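Local coordinates for protein R.Ecl18kI (Enterobacter cloacae, PDB 2GB7) that recognises the double-stranded DNA sequence 5'-CCNGG-3' and cuts it before the first cytosine, flipping out the central nucleotides as a type II restriction endonuclease, at residues 186-189 with 190-193. The protein carries 1 engineered substitution. Residues are numbered along the deposited sequence; the frame is centred on the assembly and turned at random.
Sequences RERW and QEVP. With nucleotides of chain B.
Glu187 and Gln190, Arg188 and Glu191, Trp189 and Val192 are paired through their backbones as the chain winds into helix 191-199. Each amide N reaches the carbonyl O three residues earlier: Gln190 N to Glu187 O, Glu191 N to Arg188 O and Val192 N to Trp189 O, at 2.9 to 3.1 Å. This i to i+3 spacing marks the 3-10 turn that leads into the helix. Packing follows the turn. Gln190 CG sits over the six-membered ring of Trp189, a CH-pi contact with CG 3.4 Å from the ring centroid and only 5° off its normal; the Gln190 amide stands nearly upright on the ring plane. Trp189 CG lies between the backbone N and the carbonyl carbon (chi1 60°), which lays the indole back over the Gln190 backbone, and it also packs on Thr217, Ile220 and Leu221 of helix 215-223.

In this PDDEXK-clan nuclease the loop after strand 177-181 carries the guanine readers, two arginines that each present NE and NH2 to one base edge. Arg186 gives NE to O6 and NH2 to N7 of DG7 of chain B, the latter bond nearly straight (170°). Arg188, bent at chi3, pairs likewise with DG6 of chain B, NE lying 2.7 Å from O6 but NH2 making a more bent bond to N7, while C2' of DC4 of chain B rests over one guanidinium face. Arg188 NH1 hydrogen-bonds to Thr184 O, which should restrict rotation of the guanidinium. Between them in sequence, Glu187 OE2 accepts a hydrogen bond from N4 of a cytosine base of the bound DNA. Glu191, running alongside Arg188, instead forms a salt bridge with Lys182, and the second subunit packs nearby through its own Gln190, Glu191 and Glu194.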
loop_
_atom_site.group_PDB
_atom_site.type_symbol
_atom_site.label_atom_id
_atom_site.label_comp_id
_atom_site.label_asym_id
_atom_site.label_seq_id
_atom_site.Cartn_x
_atom_site.Cartn_y
_atom_site.Cartn_z
ATOM N N ARG F 186 3.234 7.035 3.548
ATOM C CA ARG F 186 3.705 6.985 2.158
ATOM C C ARG F 186 2.865 7.907 1.264
ATOM O O ARG F 186 2.666 9.096 1.604
ATOM C CB ARG F 186 3.757 5.535 1.645
ATOM C CG ARG F 186 4.746 4.641 2.419
ATOM C CD ARG F 186 6.195 5.085 2.140
ATOM N NE ARG F 186 7.165 4.136 2.689
ATOM C CZ ARG F 186 7.618 4.156 3.936
ATOM N NH1 ARG F 186 7.226 5.104 4.787
ATOM N NH2 ARG F 186 8.513 3.239 4.329
ATOM N N GLU F 187 2.367 7.382 0.142
ATOM C CA GLU F 187 1.356 8.103 -0.670
ATOM C C GLU F 187 -0.112 7.779 -0.317
ATOM O O GLU F 187 -1.076 8.381 -0.860
ATOM C CB GLU F 187 1.610 7.811 -2.150
ATOM C CG GLU F 187 0.783 6.669 -2.661
ATOM C CD GLU F 187 1.193 5.282 -2.144
ATOM O OE1 GLU F 187 2.216 5.146 -1.428
ATOM O OE2 GLU F 187 0.453 4.309 -2.459
ATOM N N ARG F 188 -0.270 6.814 0.583
ATOM C CA ARG F 188 -1.575 6.298 1.012
ATOM C C ARG F 188 -2.458 7.296 1.715
ATOM O O ARG F 188 -3.665 7.072 1.750
ATOM C CB ARG F 188 -1.389 5.047 1.883
ATOM C CG ARG F 188 -0.864 3.847 1.018
ATOM C CD ARG F 188 -0.511 2.606 1.897
ATOM N NE ARG F 188 0.729 2.764 2.651
ATOM C CZ ARG F 188 0.840 3.185 3.908
ATOM N NH1 ARG F 188 -0.230 3.554 4.655
ATOM N NH2 ARG F 188 2.045 3.302 4.417
ATOM N N TRP F 189 -1.891 8.403 2.187
ATOM C CA TRP F 189 -2.712 9.501 2.715
ATOM C C TRP F 189 -3.724 10.033 1.692
ATOM O O TRP F 189 -4.725 10.590 2.065
ATOM C CB TRP F 189 -1.855 10.665 3.233
ATOM C CG TRP F 189 -0.985 11.271 2.176
ATOM C CD1 TRP F 189 0.318 10.968 1.929
ATOM C CD2 TRP F 189 -1.364 12.259 1.196
ATOM N NE1 TRP F 189 0.790 11.714 0.869
ATOM C CE2 TRP F 189 -0.227 12.519 0.407
ATOM C CE3 TRP F 189 -2.554 12.958 0.924
ATOM C CZ2 TRP F 189 -0.242 13.423 -0.667
ATOM C CZ3 TRP F 189 -2.574 13.869 -0.136
ATOM C CH2 TRP F 189 -1.436 14.117 -0.902
ATOM N N GLN F 190 -3.419 9.868 0.408
ATOM C CA GLN F 190 -4.299 10.327 -0.658
ATOM C C GLN F 190 -5.665 9.660 -0.573
ATOM O O GLN F 190 -6.655 10.213 -1.080
ATOM C CB GLN F 190 -3.631 10.054 -2.011
ATOM C CG GLN F 190 -2.360 10.932 -2.231
ATOM C CD GLN F 190 -1.494 10.481 -3.420
ATOM O OE1 GLN F 190 -1.787 9.481 -4.064
ATOM N NE2 GLN F 190 -0.371 11.164 -3.633
ATOM N N GLU F 191 -5.740 8.490 0.084
ATOM C CA GLU F 191 -7.029 7.786 0.251
ATOM C C GLU F 191 -7.985 8.596 1.112
ATOM O O GLU F 191 -9.202 8.461 0.987
ATOM C CB GLU F 191 -6.800 6.422 0.893
ATOM C CG GLU F 191 -5.891 5.520 0.002
ATOM C CD GLU F 191 -5.440 4.241 0.693
ATOM O OE1 GLU F 191 -5.786 4.066 1.896
ATOM O OE2 GLU F 191 -4.704 3.419 0.032
ATOM N N VAL F 192 -7.421 9.398 2.015
ATOM C CA VAL F 192 -8.241 10.070 3.031
ATOM C C VAL F 192 -9.091 11.201 2.415
ATOM O O VAL F 192 -10.293 11.166 2.611
ATOM C CB VAL F 192 -7.407 10.509 4.260
ATOM C CG1 VAL F 192 -8.322 11.043 5.325
ATOM C CG2 VAL F 192 -6.636 9.294 4.825
ATOM N N PRO F 193 -8.486 12.145 1.652
ATOM C CA PRO F 193 -9.323 13.142 0.974
ATOM C C PRO F 193 -10.343 12.502 0.043
ATOM O O PRO F 193 -11.435 12.999 -0.110
ATOM C CB PRO F 193 -8.308 13.955 0.161
ATOM C CG PRO F 193 -7.077 13.914 0.937
ATOM C CD PRO F 193 -7.066 12.423 1.375
ATOM P P DG B 6 7.417 -5.315 8.043
ATOM O OP1 DG B 6 6.115 -5.881 7.610
ATOM O OP2 DG B 6 8.549 -6.232 8.343
ATOM O "O5'" DG B 6 7.944 -4.297 6.940
ATOM C "C5'" DG B 6 7.055 -3.424 6.245
ATOM C "C4'" DG B 6 7.837 -2.606 5.245
ATOM O "O4'" DG B 6 6.967 -1.966 4.286
ATOM C "C3'" DG B 6 8.687 -1.489 5.845
ATOM O "O3'" DG B 6 9.896 -1.401 5.096
ATOM C "C2'" DG B 6 7.849 -0.249 5.591
ATOM C "C1'" DG B 6 7.294 -0.592 4.232
ATOM N N9 DG B 6 6.112 0.127 3.781
ATOM C C8 DG B 6 5.408 1.121 4.417
ATOM N N7 DG B 6 4.409 1.573 3.703
ATOM C C5 DG B 6 4.465 0.826 2.532
ATOM C C6 DG B 6 3.652 0.867 1.367
ATOM O O6 DG B 6 2.696 1.608 1.121
ATOM N N1 DG B 6 4.057 -0.079 0.425
ATOM C C2 DG B 6 5.113 -0.946 0.581
ATOM N N2 DG B 6 5.347 -1.801 -0.426
ATOM N N3 DG B 6 5.884 -0.977 1.649
ATOM C C4 DG B 6 5.503 -0.075 2.577
ATOM P P DG B 7 11.203 -0.764 5.768
ATOM O OP1 DG B 7 11.397 -1.458 7.066
ATOM O OP2 DG B 7 11.082 0.711 5.734
ATOM O "O5'" DG B 7 12.375 -1.199 4.781
ATOM C "C5'" DG B 7 12.523 -2.559 4.397
ATOM C "C4'" DG B 7 12.736 -2.658 2.905
ATOM O "O4'" DG B 7 11.553 -2.184 2.215
ATOM C "C3'" DG B 7 13.902 -1.839 2.354
ATOM O "O3'" DG B 7 14.496 -2.587 1.288
ATOM C "C2'" DG B 7 13.226 -0.576 1.851
ATOM C "C1'" DG B 7 11.884 -1.097 1.365
ATOM N N9 DG B 7 10.786 -0.138 1.432
ATOM C C8 DG B 7 10.517 0.757 2.438
ATOM N N7 DG B 7 9.438 1.463 2.222
ATOM C C5 DG B 7 8.975 1.012 0.996
ATOM C C6 DG B 7 7.837 1.402 0.239
ATOM O O6 DG B 7 6.977 2.243 0.518
ATOM N N1 DG B 7 7.749 0.693 -0.952
ATOM C C2 DG B 7 8.632 -0.274 -1.366
ATOM N N2 DG B 7 8.372 -0.846 -2.548
ATOM N N3 DG B 7 9.691 -0.651 -0.668
ATOM C C4 DG B 7 9.800 0.030 0.491
ATOM P P DC B 4 -2.186 1.114 8.168
ATOM O OP1 DC B 4 -1.883 1.668 9.510
ATOM O OP2 DC B 4 -2.745 1.999 7.109
ATOM O "O5'" DC B 4 -0.874 0.430 7.580
ATOM C "C5'" DC B 4 -0.195 -0.582 8.310
ATOM C "C4'" DC B 4 0.967 -1.108 7.501
ATOM O "O4'" DC B 4 0.456 -1.779 6.324
ATOM C "C3'" DC B 4 1.937 -0.035 7.001
ATOM O "O3'" DC B 4 3.281 -0.521 7.064
ATOM C "C2'" DC B 4 1.530 0.156 5.550
ATOM C "C1'" DC B 4 1.049 -1.233 5.157
ATOM N N1 DC B 4 0.035 -1.225 4.094
ATOM C C2 DC B 4 0.170 -2.110 3.008
ATOM O O2 DC B 4 1.090 -2.941 3.011
ATOM N N3 DC B 4 -0.712 -2.036 1.987
ATOM C C4 DC B 4 -1.704 -1.137 2.021
ATOM N N4 DC B 4 -2.515 -1.061 0.959
ATOM C C5 DC B 4 -1.897 -0.268 3.136
ATOM C C6 DC B 4 -1.011 -0.347 4.140
#